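Local coordinates for amino Transferase (Eubacterium rectale, PDB 3ELE), which probably transfers amino groups between amino acids and keto acids with bound pyridoxal-5'-phosphate, as a dimeric class I and II aminotransferase, at residues A[102-107]-A[255-260]; A[110-115]-A[241-246]; A[128-133]-A[174-179]; A[211-216]-A[237-242]. All blocks are in the same frame, centred on the assembly; numbering follows the deposited sequence. Where two conformers were deposited one is given.

Interaction 1 of 4, residues A[102-107]-A[255-260]; sequences LYMTMG and ERIGYV. With PLP (pyridoxal-5'-phosphate), chain E.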
# COMPACT_ATOMS: atom_id res chain seq x y z
N LEU A 102 1.04 9.39 -15.45
CA LEU A 102 1.45 9.08 -14.06
C LEU A 102 0.40 8.32 -13.27
O LEU A 102 -0.80 8.50 -13.53
CB LEU A 102 1.80 10.37 -13.30
CG LEU A 102 3.14 11.08 -13.52
CD1 LEU A 102 4.28 10.14 -13.12
CD2 LEU A 102 3.32 11.59 -14.93
N TYR A 103 0.86 7.47 -12.35
CA TYR A 103 -0.01 6.76 -11.39
C TYR A 103 0.68 6.91 -10.04
O TYR A 103 1.78 6.40 -9.88
CB TYR A 103 -0.19 5.29 -11.79
CG TYR A 103 -1.10 4.49 -10.89
CD1 TYR A 103 -0.62 3.93 -9.71
CD2 TYR A 103 -2.43 4.28 -11.21
CE1 TYR A 103 -1.44 3.20 -8.86
CE2 TYR A 103 -3.25 3.55 -10.37
CZ TYR A 103 -2.75 3.01 -9.20
OH TYR A 103 -3.54 2.27 -8.34
N MSE A 104 0.05 7.61 -9.09
CA MSE A 104 0.66 7.87 -7.79
C MSE A 104 0.58 6.62 -6.91
O MSE A 104 -0.48 6.02 -6.78
CB MSE A 104 0.03 9.07 -7.08
CG MSE A 104 0.01 10.37 -7.92
SE MSE A 104 1.71 10.88 -8.66
CE MSE A 104 2.65 11.24 -7.00
N THR A 105 1.72 6.27 -6.31
CA THR A 105 1.86 5.05 -5.51
C THR A 105 2.37 5.35 -4.11
O THR A 105 2.77 6.47 -3.80
CB THR A 105 2.83 4.05 -6.19
OG1 THR A 105 4.15 4.63 -6.24
CG2 THR A 105 2.36 3.65 -7.60
N MSE A 106 2.37 4.31 -3.28
CA MSE A 106 2.82 4.35 -1.91
C MSE A 106 4.26 3.88 -1.79
O MSE A 106 4.56 2.92 -1.08
CB MSE A 106 1.85 3.54 -1.06
CG MSE A 106 0.42 4.15 -1.16
SE MSE A 106 -0.80 3.41 0.07
CE MSE A 106 -0.91 1.74 -0.72
N GLY A 107 5.15 4.57 -2.51
CA GLY A 107 6.58 4.26 -2.55
C GLY A 107 6.96 3.35 -3.70
O GLY A 107 6.11 2.82 -4.43
N GLU A 255 7.03 7.89 4.66
CA GLU A 255 5.78 8.54 4.19
C GLU A 255 5.06 7.85 3.01
O GLU A 255 3.86 8.07 2.81
CB GLU A 255 6.01 10.04 3.95
CG GLU A 255 6.66 10.80 5.15
CD GLU A 255 5.94 10.66 6.49
OE1 GLU A 255 4.90 9.97 6.60
OE2 GLU A 255 6.42 11.26 7.49
N ARG A 256 5.77 7.01 2.26
CA ARG A 256 5.20 6.15 1.21
C ARG A 256 4.55 6.96 0.08
O ARG A 256 3.33 7.03 -0.03
CB ARG A 256 4.19 5.13 1.83
CG ARG A 256 4.61 4.47 3.15
CD ARG A 256 6.03 3.96 3.12
NE ARG A 256 6.24 2.94 2.10
CZ ARG A 256 7.32 2.79 1.33
NH1 ARG A 256 8.32 3.64 1.32
NH2 ARG A 256 7.34 1.77 0.47
N ILE A 257 5.39 7.60 -0.72
CA ILE A 257 4.90 8.38 -1.87
C ILE A 257 5.85 8.25 -3.06
O ILE A 257 7.05 8.52 -2.98
CB ILE A 257 4.64 9.87 -1.45
CG1 ILE A 257 4.06 10.69 -2.62
CG2 ILE A 257 5.90 10.51 -0.82
CD1 ILE A 257 2.76 10.20 -3.18
N GLY A 258 5.30 7.79 -4.17
CA GLY A 258 6.06 7.66 -5.38
C GLY A 258 5.14 7.56 -6.57
O GLY A 258 3.99 7.99 -6.51
N TYR A 259 5.64 6.97 -7.65
CA TYR A 259 4.82 6.81 -8.84
C TYR A 259 5.34 5.76 -9.78
O TYR A 259 6.47 5.27 -9.63
CB TYR A 259 4.67 8.15 -9.60
CG TYR A 259 5.95 8.80 -10.13
CD1 TYR A 259 6.60 8.31 -11.28
CD2 TYR A 259 6.48 9.94 -9.52
CE1 TYR A 259 7.76 8.91 -11.79
CE2 TYR A 259 7.64 10.57 -10.04
CZ TYR A 259 8.27 10.04 -11.17
OH TYR A 259 9.40 10.62 -11.68
N VAL A 260 4.46 5.42 -10.72
CA VAL A 260 4.74 4.60 -11.88
C VAL A 260 4.45 5.54 -13.07
O VAL A 260 3.36 6.13 -13.16
CB VAL A 260 3.88 3.34 -11.99
CG1 VAL A 260 4.15 2.63 -13.34
CG2 VAL A 260 4.18 2.37 -10.82
N1 PLP E . 14.73 0.21 -4.93
C2 PLP E . 16.02 0.22 -4.39
C2A PLP E . 17.18 -0.14 -5.27
C3 PLP E . 16.23 0.59 -3.05
O3 PLP E . 17.50 0.63 -2.52
C4 PLP E . 15.13 0.92 -2.22
C4A PLP E . 15.39 0.87 -0.73
O4A PLP E . 15.28 -0.20 -0.12
C5 PLP E . 13.82 0.90 -2.79
C6 PLP E . 13.64 0.54 -4.15
C5A PLP E . 12.57 1.20 -1.99
O4P PLP E . 12.20 2.54 -2.03
P PLP E . 10.80 2.94 -1.32
O1P PLP E . 10.15 4.06 -2.08
O2P PLP E . 11.08 3.46 0.06
O3P PLP E . 9.86 1.78 -1.24
O HOH W 1 4.48 0.39 -0.17

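Interaction 2 of 4, residues A[110-115]-A[241-246]; sequences ASLSIC and LVCYSY. With PLP (pyridoxal-5'-phosphate), chain E.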
# COMPACT_ATOMS: atom_id res chain seq x y z
N ALA A 110 5.73 -0.31 -3.87
CA ALA A 110 4.39 -0.38 -4.45
C ALA A 110 4.47 -0.24 -5.99
O ALA A 110 3.79 -0.96 -6.69
CB ALA A 110 3.49 0.68 -3.84
N SER A 111 5.33 0.65 -6.48
CA SER A 111 5.50 0.88 -7.92
C SER A 111 6.01 -0.39 -8.61
O SER A 111 5.46 -0.81 -9.63
CB SER A 111 6.47 2.05 -8.19
OG SER A 111 5.97 3.29 -7.72
N LEU A 112 7.03 -1.00 -8.04
CA LEU A 112 7.61 -2.27 -8.57
C LEU A 112 6.59 -3.40 -8.55
O LEU A 112 6.40 -4.07 -9.57
CB LEU A 112 8.86 -2.66 -7.78
CG LEU A 112 10.06 -1.71 -7.96
CD1 LEU A 112 11.12 -1.96 -6.89
CD2 LEU A 112 10.65 -1.82 -9.36
N SER A 113 5.89 -3.55 -7.41
CA SER A 113 4.86 -4.58 -7.24
C SER A 113 3.79 -4.46 -8.33
O SER A 113 3.47 -5.46 -9.01
CB SER A 113 4.23 -4.52 -5.84
OG SER A 113 5.20 -4.82 -4.84
N ILE A 114 3.29 -3.24 -8.53
CA ILE A 114 2.30 -2.92 -9.60
C ILE A 114 2.81 -3.32 -10.98
O ILE A 114 2.05 -3.91 -11.75
CB ILE A 114 1.94 -1.39 -9.62
CG1 ILE A 114 1.06 -1.04 -8.43
CG2 ILE A 114 1.21 -1.00 -10.88
CD1 ILE A 114 0.94 0.43 -8.19
N CYS A 115 4.07 -3.01 -11.29
CA CYS A 115 4.67 -3.37 -12.60
C CYS A 115 4.75 -4.88 -12.85
O CYS A 115 4.35 -5.34 -13.92
CB CYS A 115 6.05 -2.72 -12.80
SG CYS A 115 5.98 -0.92 -13.01
N LEU A 241 8.86 1.41 -18.22
CA LEU A 241 8.05 1.79 -17.07
C LEU A 241 9.04 2.34 -16.07
O LEU A 241 10.07 1.71 -15.83
CB LEU A 241 7.33 0.57 -16.48
CG LEU A 241 6.19 0.01 -17.33
CD1 LEU A 241 5.80 -1.41 -16.91
CD2 LEU A 241 4.99 0.97 -17.28
N VAL A 242 8.77 3.53 -15.52
CA VAL A 242 9.65 4.16 -14.52
C VAL A 242 8.97 4.10 -13.16
O VAL A 242 7.80 4.45 -13.05
CB VAL A 242 10.03 5.61 -14.89
CG1 VAL A 242 10.93 6.23 -13.79
CG2 VAL A 242 10.74 5.64 -16.27
N CYS A 243 9.71 3.62 -12.16
CA CYS A 243 9.28 3.50 -10.77
C CYS A 243 10.15 4.48 -10.01
O CYS A 243 11.39 4.40 -10.06
CB CYS A 243 9.51 2.08 -10.24
SG CYS A 243 8.50 0.86 -11.10
N TYR A 244 9.49 5.41 -9.33
CA TYR A 244 10.15 6.43 -8.58
C TYR A 244 9.49 6.59 -7.21
O TYR A 244 8.36 6.14 -7.00
CB TYR A 244 10.10 7.73 -9.39
CG TYR A 244 10.86 8.86 -8.74
CD1 TYR A 244 12.26 8.93 -8.81
CD2 TYR A 244 10.18 9.82 -7.96
CE1 TYR A 244 12.96 9.95 -8.17
CE2 TYR A 244 10.88 10.84 -7.31
CZ TYR A 244 12.26 10.91 -7.43
OH TYR A 244 12.93 11.93 -6.78
N SER A 245 10.23 7.14 -6.26
CA SER A 245 9.70 7.53 -4.97
C SER A 245 10.52 8.68 -4.42
O SER A 245 11.64 8.92 -4.85
CB SER A 245 9.66 6.36 -3.99
OG SER A 245 10.93 6.11 -3.41
N TYR A 246 9.94 9.38 -3.44
CA TYR A 246 10.57 10.51 -2.76
C TYR A 246 11.28 10.09 -1.46
O TYR A 246 11.63 10.95 -0.64
CB TYR A 246 9.54 11.63 -2.53
CG TYR A 246 9.01 12.17 -3.84
CD1 TYR A 246 7.91 11.56 -4.47
CD2 TYR A 246 9.62 13.25 -4.49
CE1 TYR A 246 7.43 12.02 -5.70
CE2 TYR A 246 9.13 13.73 -5.74
CZ TYR A 246 8.04 13.10 -6.33
OH TYR A 246 7.52 13.52 -7.53
N1 PLP E . 14.73 0.21 -4.93
C2 PLP E . 16.02 0.22 -4.39
C2A PLP E . 17.18 -0.14 -5.27
C3 PLP E . 16.23 0.59 -3.05
O3 PLP E . 17.50 0.63 -2.52
C4 PLP E . 15.13 0.92 -2.22
C4A PLP E . 15.39 0.87 -0.73
O4A PLP E . 15.28 -0.20 -0.12
C5 PLP E . 13.82 0.90 -2.79
C6 PLP E . 13.64 0.54 -4.15
C5A PLP E . 12.57 1.20 -1.99
O4P PLP E . 12.20 2.54 -2.03
P PLP E . 10.80 2.94 -1.32
O1P PLP E . 10.15 4.06 -2.08
O2P PLP E . 11.08 3.46 0.06
O3P PLP E . 9.86 1.78 -1.24

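Interaction 3 of 4, residues A[128-133]-A[174-179]; sequences ITIAPY and RGVIIN. With PLP (pyridoxal-5'-phosphate), chain E.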
# COMPACT_ATOMS: atom_id res chain seq x y z
N ILE A 128 14.40 -10.20 -15.50
CA ILE A 128 15.84 -10.23 -15.42
C ILE A 128 16.33 -9.07 -14.57
O ILE A 128 15.90 -7.93 -14.75
CB ILE A 128 16.51 -10.12 -16.82
CG1 ILE A 128 16.21 -11.34 -17.68
CG2 ILE A 128 18.04 -10.00 -16.72
CD1 ILE A 128 16.80 -11.22 -19.05
N THR A 129 17.24 -9.39 -13.64
CA THR A 129 17.91 -8.38 -12.79
C THR A 129 19.41 -8.49 -13.15
O THR A 129 19.87 -9.57 -13.58
CB THR A 129 17.62 -8.57 -11.30
OG1 THR A 129 18.16 -7.47 -10.54
CG2 THR A 129 18.19 -9.88 -10.77
N ILE A 130 20.12 -7.36 -13.07
CA ILE A 130 21.54 -7.28 -13.40
C ILE A 130 22.27 -7.19 -12.05
O ILE A 130 22.07 -6.22 -11.32
CB ILE A 130 21.88 -6.03 -14.29
CG1 ILE A 130 20.94 -5.92 -15.49
CG2 ILE A 130 23.34 -6.08 -14.79
CD1 ILE A 130 20.99 -7.10 -16.41
N ALA A 131 23.07 -8.20 -11.74
CA ALA A 131 23.84 -8.25 -10.49
C ALA A 131 24.96 -7.18 -10.49
O ALA A 131 25.45 -6.83 -11.56
CB ALA A 131 24.43 -9.63 -10.25
N PRO A 132 25.31 -6.60 -9.32
CA PRO A 132 24.70 -6.85 -8.02
C PRO A 132 23.35 -6.14 -7.94
O PRO A 132 23.20 -5.05 -8.51
CB PRO A 132 25.70 -6.25 -7.05
CG PRO A 132 26.29 -5.11 -7.80
CD PRO A 132 26.37 -5.58 -9.22
N TYR A 133 22.39 -6.75 -7.24
CA TYR A 133 21.03 -6.21 -7.20
C TYR A 133 20.34 -6.24 -5.83
O TYR A 133 20.75 -6.97 -4.93
CB TYR A 133 20.17 -6.96 -8.25
CG TYR A 133 19.84 -8.39 -7.86
CD1 TYR A 133 20.76 -9.42 -8.02
CD2 TYR A 133 18.60 -8.70 -7.29
CE1 TYR A 133 20.47 -10.72 -7.61
CE2 TYR A 133 18.29 -9.98 -6.87
CZ TYR A 133 19.21 -11.00 -7.05
OH TYR A 133 18.85 -12.25 -6.64
N ARG A 174 9.74 -11.19 -19.77
CA ARG A 174 8.76 -10.11 -19.78
C ARG A 174 9.39 -8.74 -19.58
O ARG A 174 8.86 -7.75 -20.08
CB ARG A 174 7.70 -10.33 -18.69
CG ARG A 174 7.02 -11.70 -18.69
CD ARG A 174 6.56 -12.19 -20.06
NE ARG A 174 6.06 -11.09 -20.88
CZ ARG A 174 4.89 -10.47 -20.76
NH1 ARG A 174 3.98 -10.84 -19.85
NH2 ARG A 174 4.62 -9.46 -21.60
N GLY A 175 10.50 -8.69 -18.85
CA GLY A 175 11.19 -7.45 -18.61
C GLY A 175 12.57 -7.52 -18.00
O GLY A 175 12.99 -8.57 -17.52
N VAL A 176 13.27 -6.40 -18.07
CA VAL A 176 14.61 -6.24 -17.50
C VAL A 176 14.53 -5.10 -16.51
O VAL A 176 14.12 -4.00 -16.86
CB VAL A 176 15.70 -6.00 -18.56
CG1 VAL A 176 17.06 -5.85 -17.89
CG2 VAL A 176 15.70 -7.17 -19.56
N ILE A 177 14.88 -5.39 -15.26
CA ILE A 177 14.88 -4.42 -14.18
C ILE A 177 16.26 -3.75 -14.18
O ILE A 177 17.29 -4.44 -14.24
CB ILE A 177 14.68 -5.09 -12.77
CG1 ILE A 177 13.44 -5.98 -12.70
CG2 ILE A 177 14.61 -4.02 -11.68
CD1 ILE A 177 13.51 -7.07 -11.63
N ILE A 178 16.27 -2.41 -14.10
CA ILE A 178 17.49 -1.63 -13.99
C ILE A 178 17.35 -0.66 -12.80
O ILE A 178 16.28 -0.15 -12.51
CB ILE A 178 17.92 -0.90 -15.30
CG1 ILE A 178 17.12 0.37 -15.55
CG2 ILE A 178 17.92 -1.88 -16.52
CD1 ILE A 178 17.55 1.10 -16.76
N ASN A 179 18.45 -0.45 -12.12
CA ASN A 179 18.47 0.41 -10.93
C ASN A 179 19.73 1.23 -11.07
O ASN A 179 20.81 0.73 -10.79
CB ASN A 179 18.44 -0.52 -9.74
CG ASN A 179 18.63 0.16 -8.40
OD1 ASN A 179 19.32 -0.40 -7.57
ND2 ASN A 179 18.02 1.34 -8.18
N1 PLP E . 14.73 0.21 -4.93
C2 PLP E . 16.02 0.22 -4.39
C2A PLP E . 17.18 -0.14 -5.27
C3 PLP E . 16.23 0.59 -3.05
O3 PLP E . 17.50 0.63 -2.52
C4 PLP E . 15.13 0.92 -2.22
C4A PLP E . 15.39 0.87 -0.73
O4A PLP E . 15.28 -0.20 -0.12
C5 PLP E . 13.82 0.90 -2.79
C6 PLP E . 13.64 0.54 -4.15
C5A PLP E . 12.57 1.20 -1.99
O4P PLP E . 12.20 2.54 -2.03
P PLP E . 10.80 2.94 -1.32
O1P PLP E . 10.15 4.06 -2.08
O2P PLP E . 11.08 3.46 0.06
O3P PLP E . 9.86 1.78 -1.24
O HOH W 2 18.59 -5.15 -11.95

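Interaction 4 of 4, residues A[211-216]-A[237-242]; sequences PIFIIA and YDNTLV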
# COMPACT_ATOMS: atom_id res chain seq x y z
N PRO A 211 6.80 -7.35 -26.56
CA PRO A 211 7.62 -6.37 -25.86
C PRO A 211 8.32 -6.87 -24.59
O PRO A 211 7.69 -7.54 -23.79
CB PRO A 211 6.61 -5.28 -25.47
CG PRO A 211 5.51 -5.42 -26.45
CD PRO A 211 5.40 -6.89 -26.64
N ILE A 212 9.61 -6.56 -24.46
CA ILE A 212 10.37 -6.84 -23.23
C ILE A 212 10.48 -5.45 -22.62
O ILE A 212 11.12 -4.56 -23.20
CB ILE A 212 11.78 -7.41 -23.48
CG1 ILE A 212 11.70 -8.74 -24.24
CG2 ILE A 212 12.52 -7.63 -22.14
CD1 ILE A 212 13.04 -9.22 -24.76
N PHE A 213 9.83 -5.24 -21.48
CA PHE A 213 9.88 -3.94 -20.81
C PHE A 213 11.17 -3.69 -20.08
O PHE A 213 11.86 -4.62 -19.69
CB PHE A 213 8.71 -3.79 -19.84
CG PHE A 213 7.44 -3.52 -20.53
CD1 PHE A 213 6.69 -4.58 -21.06
CD2 PHE A 213 7.03 -2.21 -20.77
CE1 PHE A 213 5.53 -4.32 -21.77
CE2 PHE A 213 5.88 -1.94 -21.47
CZ PHE A 213 5.13 -2.99 -21.97
N ILE A 214 11.53 -2.41 -19.97
CA ILE A 214 12.57 -1.95 -19.06
C ILE A 214 11.75 -1.48 -17.86
O ILE A 214 10.80 -0.72 -18.03
CB ILE A 214 13.41 -0.77 -19.58
CG1 ILE A 214 14.42 -1.22 -20.62
CG2 ILE A 214 14.21 -0.08 -18.43
CD1 ILE A 214 15.29 -0.07 -21.23
N ILE A 215 12.05 -2.00 -16.67
CA ILE A 215 11.43 -1.55 -15.42
C ILE A 215 12.57 -0.80 -14.76
O ILE A 215 13.51 -1.43 -14.30
CB ILE A 215 10.89 -2.72 -14.55
CG1 ILE A 215 9.84 -3.52 -15.31
CG2 ILE A 215 10.29 -2.21 -13.24
CD1 ILE A 215 10.41 -4.70 -16.07
N ALA A 216 12.49 0.54 -14.78
CA ALA A 216 13.51 1.43 -14.25
C ALA A 216 13.21 1.81 -12.82
O ALA A 216 12.31 2.61 -12.56
CB ALA A 216 13.62 2.71 -15.13
N TYR A 237 14.21 3.99 -24.99
CA TYR A 237 13.47 2.78 -25.18
C TYR A 237 11.97 3.07 -24.96
O TYR A 237 11.57 3.61 -23.93
CB TYR A 237 13.99 1.72 -24.20
CG TYR A 237 13.50 0.33 -24.50
CD1 TYR A 237 13.91 -0.34 -25.66
CD2 TYR A 237 12.65 -0.35 -23.62
CE1 TYR A 237 13.46 -1.63 -25.96
CE2 TYR A 237 12.19 -1.65 -23.93
CZ TYR A 237 12.60 -2.28 -25.09
OH TYR A 237 12.16 -3.55 -25.40
N ASP A 238 11.16 2.72 -25.96
CA ASP A 238 9.73 3.00 -25.93
C ASP A 238 9.00 2.30 -24.78
O ASP A 238 8.36 2.96 -23.96
CB ASP A 238 9.09 2.69 -27.28
CG ASP A 238 9.42 3.71 -28.36
OD1 ASP A 238 9.95 4.81 -28.07
OD2 ASP A 238 9.13 3.41 -29.52
N ASN A 239 9.18 0.98 -24.69
CA ASN A 239 8.55 0.15 -23.64
C ASN A 239 9.33 0.20 -22.32
O ASN A 239 9.96 -0.75 -21.90
CB ASN A 239 8.35 -1.29 -24.16
CG ASN A 239 7.30 -1.36 -25.26
OD1 ASN A 239 6.20 -0.87 -25.10
ND2 ASN A 239 7.65 -1.97 -26.38
N THR A 240 9.24 1.34 -21.65
CA THR A 240 9.90 1.59 -20.38
C THR A 240 8.85 2.04 -19.40
O THR A 240 8.05 2.92 -19.72
CB THR A 240 10.94 2.69 -20.53
OG1 THR A 240 11.90 2.31 -21.51
CG2 THR A 240 11.66 3.05 -19.17
N LEU A 241 8.86 1.41 -18.22
CA LEU A 241 8.05 1.79 -17.07
C LEU A 241 9.04 2.34 -16.07
O LEU A 241 10.07 1.71 -15.83
CB LEU A 241 7.33 0.57 -16.48
CG LEU A 241 6.19 0.01 -17.33
CD1 LEU A 241 5.80 -1.41 -16.91
CD2 LEU A 241 4.99 0.97 -17.28
N VAL A 242 8.77 3.53 -15.52
CA VAL A 242 9.65 4.16 -14.52
C VAL A 242 8.97 4.10 -13.16
O VAL A 242 7.80 4.45 -13.05
CB VAL A 242 10.03 5.61 -14.89
CG1 VAL A 242 10.93 6.23 -13.79
CG2 VAL A 242 10.74 5.64 -16.27

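Interaction 1 of 4, residues A[102-107]-A[255-260]
L102 rests its methyl CD1 over one face of the Y259 ring, displaced toward ring atoms CD1 and CG, a CH-pi contact with the methyl 3.8 Å from the ring centroid. Strands 102-105 and 258-260 run antiparallel, and T105 and G258 form a hydrogen-bonded pair in which each backbone N donates to the other's O. In this pair the hollow is left by G258, which has no side chain: T105 OG1 settles 3.1 Å from G258 C, in contact only, its hydrogen bond going to S111 OG on helix 108-119, while T105 CG2 turns onto V260 CG2. Selenomethionine M104 curls its CE over G258 O and against I257 CD1, with SE meeting Y259 CB at 4.1 Å as the two side chains cross at a slant. G107 is hemmed in likewise: a side chain on it would run into R256, and a CB would also press on the carbonyl O of M106. Over its CA lies one face of the R256 guanidinium, whose edge is turned to the cofactor phosphate. R256 NH1 donates to PLP O2P and NH2 to PLP O3P, each at 3.0 Å and nearly straight, and NH1 also bonds P253 O. A water links NH2 to M106 O. A leucine in place of R256 would probably leave two phosphate oxygens without these donors and the phosphate charge less balanced. The paired N-H groups would help set the turn of the phosphate, and the guanidinium charge probably favours its dianionic form.

Interaction 2 of 4, residues A[110-115]-A[241-246]
Helix 110-115 runs along strand 241-245 in nearly the opposite direction, 157° between the two, and their axes come within 7.9 Å. S111 is the point of nearest backbone approach, its CB 3.7 Å from C243 CB. From there C243 SG reaches up to the helix, where C115 SG meets it at 3.6 Å, a contact between two separate thiols and far too long for a disulfide. L112 adds CD2 to the same sulfur at 3.9 Å, so that C243 is met by S111, L112 and C115, the first and last about one helical turn apart. C115 SG in turn sits on L241 CD1. The hydroxyl of S111 takes no part in this apolar seam, being bonded instead to strands 102-105 and 258-261. At the strand's far end S245, with chi1 at 80° placing OG between the backbone N and carbonyl carbon, presents its hydroxyl to the cofactor and donates to PLP O1P at 2.6 Å. A helix laid on a central sheet, with the phosphate held beyond the strand's C-terminal end, is the arrangement of the large domain of fold-type I PLP enzymes.

Interaction 3 of 4, residues A[128-133]-A[174-179]
I128 and V176 form a parallel bridge, their CA atoms 4.7 Å apart, and the bonds on both sides of it are nearly straight. I128 N donates to G175 O at 3.0 Å, and I177 N returns the bond to I128 O at 2.8 Å, approaching almost in line with the carbonyl. On one face of the sheet I128 CB meets V176 CG2 at 4.1 Å, and I130 CD1 reaches V176 CG1 more loosely. With chi1 of V176 at 180°, CG1 stands anti to the backbone N and CG2 turns to I128. On the other face I177 lays CG1 beside I128 O. Beyond this ladder a water takes over from direct pairing: it donates to I177 O at 2.7 Å, accepts from I130 N, and also bonds T129 OG1, thereby bridging the strands where they begin to part. T129 CG2 stands over the centre of the Y133 ring, on one face. Further out, V151 packs against I128 and I130 from the next strand, while L201 of helix 191-208 touches V176. At the end of 174-179, N179 brings OD1 to within 3.2 Å of PLP C2A, the cofactor's methyl carbon; its amide is set by D217 O and the backbone N of N183. Neighbouring parallel strands whose C-terminal ends lead into loops at the cofactor are the core of the fold-type I aminotransferase domain.

Interaction 4 of 4, residues A[211-216]-A[237-242]
The F213 ring carries N239 CB over one face, a CH-pi contact with CB 4.1 Å from the centroid, and the N239 amide plane is turned 59° from the ring. At the edge of the Y237 ring, near its plane, lie I212 O and T240 OG1. Both rings flank the entry to a parallel strand pair, 213-216 with 240-242, in the central sheet of the large aminotransferase domain. Y237 OH donates to I212 O at 2.6 Å, in the carbonyl plane, and has a weak second bond with S205 on helix 191-208. Its CD2 is met by I214 CD1 at 3.6 Å. A leucine in place of Y237 would probably leave I212 O without its hydroxyl donor and I214 with a thinner cover at its tip. N239, the centre of an inverse gamma turn, swings its side chain toward 211-216, where ND2 lies 3.6 Å from P211 CB, while OD1 takes the backbone N of Y267. Its own carbonyl opens the ladder by accepting from I214 N. L241 N then donates to I214 O, and L241 O accepts from A216 N. I214 and T240 project together from the same face, with CG2 of I214 4.1 Å from CG2 of T240. On the other face, F213 CD2 comes to L241 CD1. The T240 hydroxyl is turned back on its own segment: with chi1 at -59° OG1 stands beside the backbone N and donates to Y237 O at 2.8 Å, from above the plane of that carbonyl.

The contacts sample one seven-stranded mixed sheet, in the order 1, 2, 4, 3 across it, with helix 108-119 packed on it. Interaction 1 sits at the antiparallel edge; the S111 hydroxyl joins it to interaction 2, lying 2.7 Å from T105 OG1 and 2.8 Å from Y259 O. Interactions 2 and 4 share L241 and V242, and C243 N makes a probable hydrogen bond to A216 O at 2.8 Å. Interaction 3 continues the sheet through another probable hydrogen bond, V176 N to F213 O at 2.8 Å, although its centre is about 21 Å from that of interaction 1. R256 and S245 hold the cofactor phosphate, whereas N179 touches its ring methyl; in interaction 4 the I215 side chain is about 10 Å from PLP.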